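Local coordinates for protein RE68959p (Drosophila melanogaster, PDB 6XWU) that probably serves as a centromere and kinetochore scaffold in cell division, its C-terminal cupin-type domain forming a two-chain assembly and probably contributing to CAL1-dependent centromere maintenance, at residues A[1364-1369]-A[1393-1398]. Numbering follows the deposited sequence.
Sequences NVETLA and RYSIQN
Two central, antiparallel strands of the four-stranded sheet in the C-terminal beta domain, consistent with the cupin fold of CENP-C proteins, meet where Asn1364, Glu1366 and Leu1368 form hydrogen-bonded pairs with Gln1397, Ser1395 and Arg1393. Six backbone bonds join them, from Asn1364 N to Gln1397 O (2.9 Å) to the slightly longer Arg1393 N to Leu1368 O (3.1 Å), whose donor is tilted 31° from the carbonyl plane. Between these bonds, CA-H groups close on carbonyl oxygens, as Tyr1394 CA does on Glu1366 O at 3.1 Å. On the face of the hydrogen-bonded pairs, the Arg1393 chain bends at chi3 (-136°) and lies beside Leu1368: NH1 rests 3.8 Å from CG of Leu1368 and brings the guanidinium edge to Leu1368 O, at too poor an angle for a hydrogen bond. On the other face, Val1365 CG1 meets Ile1396 CG1 at 4.4 Å, and Thr1367 CG2 reaches Tyr1394 CB at 4.1 Å. With chi1 at 70°, the Tyr1394 ring swings away from Thr1367, and its OH is hydrogen-bonded to Arg1344 NH1. Strand 1376-1381 flanks 1364-1368, strand 1343-1348 flanks 1393-1398, and Ile1388 of the six-stranded sheet packs against Thr1367 and Tyr1394.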
loop_
_atom_site.group_PDB
_atom_site.type_symbol
_atom_site.label_atom_id
_atom_site.label_comp_id
_atom_site.label_asym_id
_atom_site.label_seq_id
_atom_site.Cartn_x
_atom_site.Cartn_y
_atom_site.Cartn_z
ATOM N N ASN A 1364 1.435 -17.641 -2.173
ATOM C CA ASN A 1364 2.704 -18.277 -2.493
ATOM C C ASN A 1364 3.219 -17.627 -3.770
ATOM O O ASN A 1364 2.469 -17.495 -4.742
ATOM C CB ASN A 1364 2.543 -19.786 -2.689
ATOM C CG ASN A 1364 1.918 -20.470 -1.481
ATOM O OD1 ASN A 1364 2.200 -20.112 -0.336
ATOM N ND2 ASN A 1364 1.062 -21.455 -1.736
ATOM N N VAL A 1365 4.465 -17.158 -3.746
ATOM C CA VAL A 1365 5.065 -16.491 -4.901
ATOM C C VAL A 1365 6.317 -17.257 -5.293
ATOM O O VAL A 1365 7.165 -17.550 -4.442
ATOM C CB VAL A 1365 5.408 -15.017 -4.616
ATOM C CG1 VAL A 1365 5.921 -14.337 -5.896
ATOM C CG2 VAL A 1365 4.188 -14.245 -4.073
ATOM N N GLU A 1366 6.436 -17.572 -6.576
ATOM C CA GLU A 1366 7.598 -18.255 -7.126
ATOM C C GLU A 1366 8.339 -17.282 -8.037
ATOM O O GLU A 1366 7.717 -16.655 -8.898
ATOM C CB GLU A 1366 7.143 -19.504 -7.879
ATOM C CG GLU A 1366 8.081 -20.037 -8.933
ATOM C CD GLU A 1366 7.377 -21.017 -9.864
ATOM O OE1 GLU A 1366 6.790 -21.998 -9.359
ATOM O OE2 GLU A 1366 7.416 -20.810 -11.095
ATOM N N THR A 1367 9.652 -17.127 -7.830
ATOM C CA THR A 1367 10.437 -16.167 -8.605
ATOM C C THR A 1367 11.671 -16.833 -9.198
ATOM O O THR A 1367 12.248 -17.754 -8.614
ATOM C CB THR A 1367 10.905 -14.955 -7.757
ATOM O OG1 THR A 1367 11.689 -15.412 -6.656
ATOM C CG2 THR A 1367 9.719 -14.151 -7.221
ATOM N N LEU A 1368 12.088 -16.327 -10.355
ATOM C CA LEU A 1368 13.331 -16.746 -10.994
ATOM C C LEU A 1368 14.020 -15.485 -11.499
ATOM O O LEU A 1368 13.572 -14.895 -12.481
ATOM C CB LEU A 1368 13.056 -17.729 -12.134
ATOM C CG LEU A 1368 14.240 -18.269 -12.947
ATOM C CD1 LEU A 1368 15.226 -18.959 -12.021
ATOM C CD2 LEU A 1368 13.770 -19.214 -14.046
ATOM N N ALA A 1369 15.088 -15.057 -10.831
ATOM C CA ALA A 1369 15.746 -13.814 -11.216
ATOM C C ALA A 1369 16.695 -14.027 -12.403
ATOM O O ALA A 1369 17.136 -15.143 -12.690
ATOM C CB ALA A 1369 16.511 -13.220 -10.032
ATOM N N ARG A 1393 11.150 -13.392 -13.585
ATOM C CA ARG A 1393 9.897 -14.073 -13.912
ATOM C C ARG A 1393 9.232 -14.528 -12.622
ATOM O O ARG A 1393 9.903 -15.004 -11.703
ATOM C CB ARG A 1393 10.144 -15.273 -14.834
ATOM C CG ARG A 1393 10.681 -14.909 -16.209
ATOM C CD ARG A 1393 11.330 -16.141 -16.864
ATOM N NE ARG A 1393 12.607 -15.845 -17.510
ATOM C CZ ARG A 1393 13.738 -15.573 -16.861
ATOM N NH1 ARG A 1393 13.762 -15.551 -15.534
ATOM N NH2 ARG A 1393 14.851 -15.319 -17.540
ATOM N N TYR A 1394 7.914 -14.357 -12.530
ATOM C CA TYR A 1394 7.264 -14.645 -11.258
ATOM C C TYR A 1394 5.849 -15.160 -11.477
ATOM O O TYR A 1394 5.160 -14.734 -12.410
ATOM C CB TYR A 1394 7.253 -13.400 -10.363
ATOM C CG TYR A 1394 6.334 -12.293 -10.852
ATOM C CD1 TYR A 1394 6.703 -11.473 -11.912
ATOM C CD2 TYR A 1394 5.103 -12.057 -10.238
ATOM C CE1 TYR A 1394 5.874 -10.465 -12.363
ATOM C CE2 TYR A 1394 4.259 -11.048 -10.685
ATOM C CZ TYR A 1394 4.654 -10.258 -11.755
ATOM O OH TYR A 1394 3.832 -9.256 -12.211
ATOM N N SER A 1395 5.426 -16.071 -10.596
ATOM C CA SER A 1395 4.080 -16.627 -10.577
ATOM C C SER A 1395 3.498 -16.424 -9.183
ATOM O O SER A 1395 4.237 -16.396 -8.196
ATOM C CB SER A 1395 4.087 -18.128 -10.926
ATOM O OG SER A 1395 4.328 -18.336 -12.307
ATOM N N ILE A 1396 2.172 -16.296 -9.097
ATOM C CA ILE A 1396 1.496 -16.047 -7.825
ATOM C C ILE A 1396 0.331 -17.011 -7.684
ATOM O O ILE A 1396 -0.442 -17.207 -8.630
ATOM C CB ILE A 1396 0.971 -14.601 -7.722
ATOM C CG1 ILE A 1396 2.087 -13.578 -7.949
ATOM C CG2 ILE A 1396 0.287 -14.392 -6.376
ATOM C CD1 ILE A 1396 1.554 -12.180 -8.168
ATOM N N GLN A 1397 0.183 -17.594 -6.496
ATOM C CA GLN A 1397 -0.980 -18.420 -6.214
ATOM C C GLN A 1397 -1.571 -18.029 -4.868
ATOM O O GLN A 1397 -0.839 -17.870 -3.888
ATOM C CB GLN A 1397 -0.639 -19.914 -6.216
ATOM C CG GLN A 1397 -1.835 -20.775 -5.840
ATOM C CD GLN A 1397 -1.686 -22.223 -6.259
ATOM O OE1 GLN A 1397 -2.671 -22.886 -6.581
ATOM N NE2 GLN A 1397 -0.456 -22.725 -6.246
ATOM N N ASN A 1398 -2.891 -17.851 -4.838
ATOM C CA ASN A 1398 -3.598 -17.674 -3.577
ATOM C C ASN A 1398 -3.401 -18.932 -2.735
ATOM O O ASN A 1398 -3.702 -20.040 -3.190
ATOM C CB ASN A 1398 -5.076 -17.414 -3.863
ATOM C CG ASN A 1398 -5.853 -17.035 -2.629
ATOM O OD1 ASN A 1398 -5.321 -17.034 -1.523
ATOM N ND2 ASN A 1398 -7.123 -16.702 -2.814
#